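Response regulator (Caulobacter vibrioides, PDB 3N0R) probably controls the general stress response as an anti-anti-sigma factor, its receiver domain governing a sigma-like domain that would sequester an anti-sigma factor. Local coordinates at residues 31-43 with 112-126. The protein carries 1 engineered substitution. Numbering follows the deposited sequence.
Sequences LPYIRRYARALTG and IAPRSRQAFLLTALE
Y37 lies alongside helix 115-125, with L122 over one face of its ring and L121 at the edge. CD2 of L122 sits over the face, 4.0 Å from the ring centroid, a CH-pi contact; CB of L121 meets the rim, 3.8 Å from Y37 CE1. With CG anti to the backbone N, the ring points back toward the N-terminal end of the partner helix, where OH reaches CB of Q118, and H81 hydrogen-bonds that hydroxyl. One turn on, CD1 of L41 meets CD1 of L121 at 3.8 Å, and CG of L41 touches CB of A113 at 3.7 Å. Here a water donates to both L41 O and I112 O, bridging them. CD2 of L125 packs on CB of A40.

At the other end the side chains of R36 and E126 run antiparallel alongside each other, forming a salt bridge. R36 NE donates to the syn side of E126 OE2, somewhat out of the carboxylate plane (3.1 Å, N-H...O angle 160°), while the bond from R36 NH2 to E126 OE1 is weak. The guanidinium and carboxylate planes stand 52° apart, so the pairing is not flat. R73 and Y77 also bind OE1, which probably stabilises the buried carboxylate as an anion.

The helix axes, 10.7 Å apart at 141°, run roughly antiparallel, joining the two sigma-like sequence regions. Helix 72-84 touches Q118 and L122, helix 130-137 also covers L122, and helix 141-156 packs against A119 and F120.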
ATOM      1  N   LEU A  31       3.863  -7.356  11.445  1.00 14.68           N
ATOM      2  CA  LEU A  31       3.827  -8.132  10.208  1.00 14.47           C
ATOM      3  C   LEU A  31       2.678  -7.782   9.257  1.00 14.36           C
ATOM      4  O   LEU A  31       2.913  -7.619   8.068  1.00 14.59           O
ATOM      5  CB  LEU A  31       3.896  -9.635  10.479  1.00 15.97           C
ATOM      6  CG  LEU A  31       5.264 -10.107  10.990  1.00 16.89           C
ATOM      7  CD1 LEU A  31       5.155 -11.505  11.580  1.00 19.29           C
ATOM      8  CD2 LEU A  31       6.353 -10.050   9.923  1.00 18.10           C
ATOM      9  N   PRO A  32       1.445  -7.623   9.763  1.00 14.64           N
ATOM     10  CA  PRO A  32       0.383  -7.283   8.802  1.00 14.77           C
ATOM     11  C   PRO A  32       0.678  -5.983   8.052  1.00 14.47           C
ATOM     12  O   PRO A  32       0.427  -5.875   6.849  1.00 14.27           O
ATOM     13  CB  PRO A  32      -0.862  -7.136   9.687  1.00 16.60           C
ATOM     14  CG  PRO A  32      -0.572  -8.025  10.878  1.00 18.81           C
ATOM     15  CD  PRO A  32       0.910  -7.879  11.116  1.00 16.11           C
ATOM     16  N   TYR A  33       1.232  -5.003   8.754  1.00 13.85           N
ATOM     17  CA  TYR A  33       1.443  -3.701   8.140  1.00 14.53           C
ATOM     18  C   TYR A  33       2.615  -3.655   7.172  1.00 13.29           C
ATOM     19  O   TYR A  33       2.566  -2.943   6.163  1.00 13.95           O
ATOM     20  CB  TYR A  33       1.476  -2.601   9.202  1.00 16.78           C
ATOM     21  CG  TYR A  33       0.213  -2.679  10.017  1.00 20.23           C
ATOM     22  CD1 TYR A  33      -0.998  -2.278   9.478  1.00 22.08           C
ATOM     23  CD2 TYR A  33       0.217  -3.236  11.290  1.00 21.73           C
ATOM     24  CE1 TYR A  33      -2.172  -2.371  10.210  1.00 24.71           C
ATOM     25  CE2 TYR A  33      -0.942  -3.343  12.026  1.00 24.61           C
ATOM     26  CZ  TYR A  33      -2.137  -2.910  11.480  1.00 25.64           C
ATOM     27  OH  TYR A  33      -3.302  -3.015  12.210  1.00 29.59           O
ATOM     28  N   ILE A  34       3.653  -4.445   7.430  1.00 13.39           N
ATOM     29  CA  ILE A  34       4.708  -4.546   6.432  1.00 13.17           C
ATOM     30  C   ILE A  34       4.214  -5.305   5.191  1.00 13.17           C
ATOM     31  O   ILE A  34       4.649  -5.009   4.093  1.00 13.04           O
ATOM     32  CB  ILE A  34       6.056  -5.074   6.977  1.00 13.46           C
ATOM     33  CG1 ILE A  34       7.169  -4.779   5.966  1.00 13.60           C
ATOM     34  CG2 ILE A  34       5.980  -6.552   7.341  1.00 14.57           C
ATOM     35  CD1 ILE A  34       8.559  -5.006   6.504  1.00 14.83           C
ATOM     36  N   ARG A  35       3.257  -6.226   5.349  1.00 13.18           N
ATOM     37  CA  ARG A  35       2.591  -6.783   4.166  1.00 13.60           C
ATOM     38  C   ARG A  35       1.855  -5.692   3.388  1.00 12.83           C
ATOM     39  O   ARG A  35       1.935  -5.655   2.169  1.00 13.30           O
ATOM     40  CB  ARG A  35       1.641  -7.937   4.510  1.00 13.37           C
ATOM     41  CG  ARG A  35       2.340  -9.163   5.087  1.00 14.04           C
ATOM     42  CD  ARG A  35       1.373 -10.342   5.301  1.00 15.30           C
ATOM     43  NE  ARG A  35       2.057 -11.382   6.069  1.00 15.98           N
ATOM     44  CZ  ARG A  35       1.887 -11.626   7.364  1.00 16.34           C
ATOM     45  NH1 ARG A  35       0.969 -10.981   8.074  1.00 17.07           N
ATOM     46  NH2 ARG A  35       2.639 -12.545   7.954  1.00 18.42           N
ATOM     47  N   ARG A  36       1.162  -4.788   4.082  1.00 12.94           N
ATOM     48  CA  ARG A  36       0.496  -3.683   3.407  1.00 13.01           C
ATOM     49  C   ARG A  36       1.496  -2.867   2.583  1.00 12.38           C
ATOM     50  O   ARG A  36       1.265  -2.556   1.406  1.00 13.15           O
ATOM     51  CB  ARG A  36      -0.230  -2.786   4.410  1.00 14.21           C
ATOM     52  CG  ARG A  36      -0.872  -1.562   3.768  1.00 16.40           C
ATOM     53  CD  ARG A  36      -1.580  -0.711   4.792  1.00 20.08           C
ATOM     54  NE  ARG A  36      -0.646  -0.206   5.792  1.00 22.91           N
ATOM     55  CZ  ARG A  36      -1.016   0.238   6.985  1.00 26.52           C
ATOM     56  NH1 ARG A  36      -2.300   0.234   7.319  1.00 27.63           N
ATOM     57  NH2 ARG A  36      -0.100   0.670   7.842  1.00 28.01           N
ATOM     58  N   TYR A  37       2.614  -2.522   3.211  1.00 12.70           N
ATOM     59  CA  TYR A  37       3.678  -1.790   2.530  1.00 12.82           C
ATOM     60  C   TYR A  37       4.171  -2.542   1.296  1.00 12.56           C
ATOM     61  O   TYR A  37       4.274  -1.971   0.206  1.00 12.84           O
ATOM     62  CB  TYR A  37       4.834  -1.565   3.513  1.00 13.29           C
ATOM     63  CG  TYR A  37       6.095  -0.964   2.925  1.00 13.70           C
ATOM     64  CD1 TYR A  37       6.133   0.355   2.484  1.00 14.13           C
ATOM     65  CD2 TYR A  37       7.263  -1.708   2.849  1.00 15.30           C
ATOM     66  CE1 TYR A  37       7.297   0.911   1.984  1.00 14.13           C
ATOM     67  CE2 TYR A  37       8.434  -1.162   2.336  1.00 15.77           C
ATOM     68  CZ  TYR A  37       8.443   0.151   1.913  1.00 14.58           C
ATOM     69  OH  TYR A  37       9.587   0.722   1.417  1.00 16.19           O
ATOM     70  N   ALA A  38       4.510  -3.817   1.474  1.00 13.12           N
ATOM     71  CA  ALA A  38       5.123  -4.596   0.407  1.00 13.14           C
ATOM     72  C   ALA A  38       4.167  -4.786  -0.765  1.00 12.70           C
ATOM     73  O   ALA A  38       4.585  -4.755  -1.924  1.00 13.28           O
ATOM     74  CB  ALA A  38       5.612  -5.936   0.942  1.00 13.99           C
ATOM     75  N   ARG A  39       2.891  -5.007  -0.465  1.00 12.34           N
ATOM     76  CA  ARG A  39       1.882  -5.116  -1.513  1.00 13.79           C
ATOM     77  C   ARG A  39       1.738  -3.806  -2.278  1.00 13.15           C
ATOM     78  O   ARG A  39       1.653  -3.810  -3.499  1.00 13.77           O
ATOM     79  CB  ARG A  39       0.524  -5.497  -0.923  1.00 14.22           C
ATOM     80  CG  ARG A  39       0.460  -6.887  -0.336  1.00 14.29           C
ATOM     81  CD  ARG A  39      -0.930  -7.181   0.183  1.00 15.06           C
ATOM     82  NE  ARG A  39      -0.939  -8.351   1.048  1.00 15.28           N
ATOM     83  CZ  ARG A  39      -1.994  -8.759   1.739  1.00 14.25           C
ATOM     84  NH1 ARG A  39      -3.166  -8.130   1.636  1.00 15.64           N
ATOM     85  NH2 ARG A  39      -1.867  -9.799   2.545  1.00 15.94           N
ATOM     86  N   ALA A  40       1.680  -2.680  -1.564  1.00 13.35           N
ATOM     87  CA  ALA A  40       1.532  -1.386  -2.224  1.00 13.98           C
ATOM     88  C   ALA A  40       2.754  -1.027  -3.059  1.00 13.80           C
ATOM     89  O   ALA A  40       2.626  -0.403  -4.114  1.00 14.32           O
ATOM     90  CB  ALA A  40       1.237  -0.291  -1.204  1.00 14.90           C
ATOM     91  N   LEU A  41       3.934  -1.390  -2.567  1.00 13.87           N
ATOM     92  CA  LEU A  41       5.175  -1.055  -3.244  1.00 14.37           C
ATOM     93  C   LEU A  41       5.383  -1.906  -4.508  1.00 13.99           C
ATOM     94  O   LEU A  41       5.864  -1.410  -5.528  1.00 14.86           O
ATOM     95  CB  LEU A  41       6.339  -1.244  -2.270  1.00 14.78           C
ATOM     96  CG  LEU A  41       7.717  -0.840  -2.800  1.00 15.98           C
ATOM     97  CD1 LEU A  41       7.838   0.676  -2.931  1.00 17.22           C
ATOM     98  CD2 LEU A  41       8.800  -1.386  -1.878  1.00 17.92           C
ATOM     99  N   THR A  42       5.016  -3.186  -4.439  1.00 14.62           N
ATOM    100  CA  THR A  42       5.233  -4.111  -5.553  1.00 15.14           C
ATOM    101  C   THR A  42       4.036  -4.209  -6.502  1.00 15.33           C
ATOM    102  O   THR A  42       4.180  -4.682  -7.635  1.00 16.71           O
ATOM    103  CB  THR A  42       5.565  -5.545  -5.073  1.00 15.80           C
ATOM    104  OG1 THR A  42       4.428  -6.102  -4.405  1.00 15.48           O
ATOM    105  CG2 THR A  42       6.801  -5.566  -4.176  1.00 17.13           C
ATOM    106  N   GLY A  43       2.864  -3.781  -6.036  1.00 15.12           N
ATOM    107  CA  GLY A  43       1.655  -3.831  -6.835  1.00 15.73           C
ATOM    108  C   GLY A  43       1.052  -5.214  -6.970  1.00 15.61           C
ATOM    109  O   GLY A  43       0.182  -5.421  -7.793  1.00 17.42           O
ATOM    110  N   ILE A 112       9.849  -0.235 -10.815  1.00 17.80           N
ATOM    111  CA  ILE A 112       8.542   0.039 -10.218  1.00 17.78           C
ATOM    112  C   ILE A 112       8.614   0.598  -8.807  1.00 16.96           C
ATOM    113  O   ILE A 112       7.664   1.237  -8.353  1.00 18.63           O
ATOM    114  CB  ILE A 112       7.625  -1.209 -10.208  1.00 19.01           C
ATOM    115  CG1 ILE A 112       8.152  -2.273  -9.235  1.00 19.39           C
ATOM    116  CG2 ILE A 112       7.451  -1.757 -11.618  1.00 21.60           C
ATOM    117  CD1 ILE A 112       7.221  -3.459  -9.042  1.00 21.01           C
ATOM    118  N   ALA A 113       9.730   0.354  -8.124  1.00 16.57           N
ATOM    119  CA  ALA A 113       9.873   0.718  -6.717  1.00 16.64           C
ATOM    120  C   ALA A 113      11.187   1.445  -6.441  1.00 16.26           C
ATOM    121  O   ALA A 113      12.010   0.969  -5.662  1.00 16.54           O
ATOM    122  CB  ALA A 113       9.743  -0.528  -5.831  1.00 17.17           C
ATOM    123  N   PRO A 114      11.390   2.610  -7.076  1.00 17.03           N
ATOM    124  CA  PRO A 114      12.624   3.360  -6.814  1.00 17.33           C
ATOM    125  C   PRO A 114      12.649   3.878  -5.380  1.00 16.38           C
ATOM    126  O   PRO A 114      11.614   3.915  -4.690  1.00 16.10           O
ATOM    127  CB  PRO A 114      12.527   4.531  -7.797  1.00 19.28           C
ATOM    128  CG  PRO A 114      11.047   4.750  -7.950  1.00 19.14           C
ATOM    129  CD  PRO A 114      10.467   3.353  -7.955  1.00 17.99           C
ATOM    130  N   ARG A 115      13.835   4.270  -4.928  1.00 16.89           N
ATOM    131  CA  ARG A 115      14.001   4.748  -3.561  1.00 16.96           C
ATOM    132  C   ARG A 115      13.078   5.918  -3.228  1.00 15.60           C
ATOM    133  O   ARG A 115      12.597   6.025  -2.107  1.00 15.85           O
ATOM    134  CB  ARG A 115      15.474   5.052  -3.248  1.00 19.50           C
ATOM    135  CG  ARG A 115      16.247   3.768  -2.918  1.00 22.15           C
ATOM    136  CD  ARG A 115      17.736   3.929  -2.812  1.00 25.78           C
ATOM    137  NE  ARG A 115      18.173   4.794  -1.722  1.00 24.84           N
ATOM    138  CZ  ARG A 115      18.325   4.437  -0.445  1.00 24.08           C
ATOM    139  NH1 ARG A 115      18.008   3.215  -0.004  1.00 22.59           N
ATOM    140  NH2 ARG A 115      18.787   5.336   0.407  1.00 25.99           N
ATOM    141  N   SER A 116      12.801   6.786  -4.196  1.00 16.78           N
ATOM    142  CA  SER A 116      11.880   7.893  -3.939  1.00 15.82           C
ATOM    143  C   SER A 116      10.508   7.376  -3.512  1.00 14.89           C
ATOM    144  O   SER A 116       9.894   7.894  -2.577  1.00 15.36           O
ATOM    145  CB  SER A 116      11.742   8.775  -5.178  1.00 16.96           C
ATOM    146  OG  SER A 116      11.372   7.992  -6.299  1.00 17.94           O
ATOM    147  N   ARG A 117      10.027   6.351  -4.204  1.00 15.42           N
ATOM    148  CA  ARG A 117       8.710   5.807  -3.901  1.00 15.25           C
ATOM    149  C   ARG A 117       8.696   5.063  -2.566  1.00 14.15           C
ATOM    150  O   ARG A 117       7.718   5.139  -1.817  1.00 14.71           O
ATOM    151  CB  ARG A 117       8.232   4.894  -5.025  1.00 16.59           C
ATOM    152  CG  ARG A 117       6.759   4.580  -4.957  1.00 17.13           C
ATOM    153  CD  ARG A 117       5.874   5.829  -5.070  1.00 17.84           C
ATOM    154  NE  ARG A 117       6.127   6.604  -6.284  1.00 19.08           N
ATOM    155  CZ  ARG A 117       5.302   6.680  -7.329  1.00 19.42           C
ATOM    156  NH1 ARG A 117       4.141   6.032  -7.334  1.00 20.20           N
ATOM    157  NH2 ARG A 117       5.637   7.427  -8.375  1.00 20.74           N
ATOM    158  N   GLN A 118       9.792   4.380  -2.249  1.00 13.92           N
ATOM    159  CA  GLN A 118       9.934   3.759  -0.943  1.00 13.64           C
ATOM    160  C   GLN A 118       9.828   4.817   0.154  1.00 13.51           C
ATOM    161  O   GLN A 118       9.093   4.639   1.114  1.00 13.87           O
ATOM    162  CB  GLN A 118      11.281   3.046  -0.843  1.00 14.22           C
ATOM    163  CG  GLN A 118      11.460   1.915  -1.830  1.00 14.88           C
ATOM    164  CD  GLN A 118      12.907   1.506  -1.942  1.00 15.00           C
ATOM    165  OE1 GLN A 118      13.642   1.547  -0.959  1.00 15.68           O
ATOM    166  NE2 GLN A 118      13.333   1.122  -3.140  1.00 16.00           N
ATOM    167  N   ALA A 119      10.569   5.912   0.015  1.00 13.84           N
ATOM    168  CA  ALA A 119      10.569   6.962   1.032  1.00 14.31           C
ATOM    169  C   ALA A 119       9.163   7.534   1.225  1.00 14.01           C
ATOM    170  O   ALA A 119       8.706   7.763   2.350  1.00 14.53           O
ATOM    171  CB  ALA A 119      11.547   8.068   0.671  1.00 15.23           C
ATOM    172  N   PHE A 120       8.468   7.759   0.117  1.00 14.60           N
ATOM    173  CA  PHE A 120       7.121   8.269   0.183  1.00 15.15           C
ATOM    174  C   PHE A 120       6.165   7.286   0.853  1.00 13.78           C
ATOM    175  O   PHE A 120       5.379   7.665   1.716  1.00 14.53           O
ATOM    176  CB  PHE A 120       6.618   8.618  -1.216  1.00 16.41           C
ATOM    177  CG  PHE A 120       5.258   9.213  -1.210  1.00 17.67           C
ATOM    178  CD1 PHE A 120       5.078  10.562  -0.920  1.00 20.52           C
ATOM    179  CD2 PHE A 120       4.145   8.427  -1.450  1.00 21.59           C
ATOM    180  CE1 PHE A 120       3.816  11.111  -0.882  1.00 23.91           C
ATOM    181  CE2 PHE A 120       2.882   8.976  -1.411  1.00 24.05           C
ATOM    182  CZ  PHE A 120       2.722  10.318  -1.129  1.00 24.23           C
ATOM    183  N   LEU A 121       6.225   6.014   0.477  1.00 13.54           N
ATOM    184  CA  LEU A 121       5.334   5.056   1.123  1.00 14.30           C
ATOM    185  C   LEU A 121       5.658   4.851   2.609  1.00 13.50           C
ATOM    186  O   LEU A 121       4.744   4.713   3.432  1.00 14.50           O
ATOM    187  CB  LEU A 121       5.314   3.718   0.391  1.00 15.34           C
ATOM    188  CG  LEU A 121       4.725   3.751  -1.022  1.00 16.56           C
ATOM    189  CD1 LEU A 121       4.670   2.332  -1.574  1.00 18.12           C
ATOM    190  CD2 LEU A 121       3.341   4.394  -1.061  1.00 17.66           C
ATOM    191  N   LEU A 122       6.939   4.837   2.966  1.00 14.04           N
ATOM    192  CA  LEU A 122       7.310   4.644   4.367  1.00 14.23           C
ATOM    193  C   LEU A 122       6.709   5.739   5.245  1.00 14.09           C
ATOM    194  O   LEU A 122       6.283   5.478   6.365  1.00 14.82           O
ATOM    195  CB  LEU A 122       8.838   4.631   4.518  1.00 13.94           C
ATOM    196  CG  LEU A 122       9.529   3.359   4.016  1.00 13.88           C
ATOM    197  CD1 LEU A 122      11.031   3.553   3.953  1.00 14.78           C
ATOM    198  CD2 LEU A 122       9.170   2.138   4.870  1.00 14.78           C
ATOM    199  N   THR A 123       6.687   6.965   4.735  1.00 14.02           N
ATOM    200  CA  THR A 123       6.174   8.094   5.498  1.00 14.73           C
ATOM    201  C   THR A 123       4.659   8.248   5.354  1.00 15.10           C
ATOM    202  O   THR A 123       3.928   8.200   6.348  1.00 16.78           O
ATOM    203  CB  THR A 123       6.929   9.400   5.157  1.00 15.20           C
ATOM    204  OG1 THR A 123       6.906   9.633   3.743  1.00 15.40           O
ATOM    205  CG2 THR A 123       8.380   9.326   5.656  1.00 16.79           C
ATOM    206  N   ALA A 124       4.175   8.396   4.123  1.00 15.08           N
ATOM    207  CA  ALA A 124       2.750   8.649   3.886  1.00 15.53           C
ATOM    208  C   ALA A 124       1.840   7.439   4.139  1.00 15.33           C
ATOM    209  O   ALA A 124       0.755   7.583   4.697  1.00 16.94           O
ATOM    210  CB  ALA A 124       2.537   9.192   2.476  1.00 16.69           C
ATOM    211  N   LEU A 125       2.249   6.255   3.696  1.00 15.25           N
ATOM    212  CA  LEU A 125       1.424   5.061   3.884  1.00 15.65           C
ATOM    213  C   LEU A 125       1.629   4.431   5.257  1.00 15.56           C
ATOM    214  O   LEU A 125       0.665   4.077   5.931  1.00 17.56           O
ATOM    215  CB  LEU A 125       1.682   4.031   2.779  1.00 15.97           C
ATOM    216  CG  LEU A 125       0.751   2.814   2.794  1.00 17.11           C
ATOM    217  CD1 LEU A 125      -0.685   3.210   2.461  1.00 21.01           C
ATOM    218  CD2 LEU A 125       1.257   1.775   1.819  1.00 17.44           C
ATOM    219  N   GLU A 126       2.886   4.301   5.671  1.00 14.64           N
ATOM    220  CA  GLU A 126       3.204   3.548   6.874  1.00 15.86           C
ATOM    221  C   GLU A 126       3.344   4.411   8.126  1.00 16.10           C
ATOM    222  O   GLU A 126       3.385   3.890   9.236  1.00 17.37           O
ATOM    223  CB  GLU A 126       4.459   2.707   6.649  1.00 18.09           C
ATOM    224  CG  GLU A 126       4.257   1.667   5.545  1.00 22.81           C
ATOM    225  CD  GLU A 126       3.108   0.722   5.848  1.00 25.23           C
ATOM    226  OE1 GLU A 126       3.106   0.161   6.960  1.00 28.67           O
ATOM    227  OE2 GLU A 126       2.203   0.533   4.989  1.00 26.47           O
TER
HETATM  228  O   HOH W   1       6.123   1.317  -6.072  1.00 17.13           O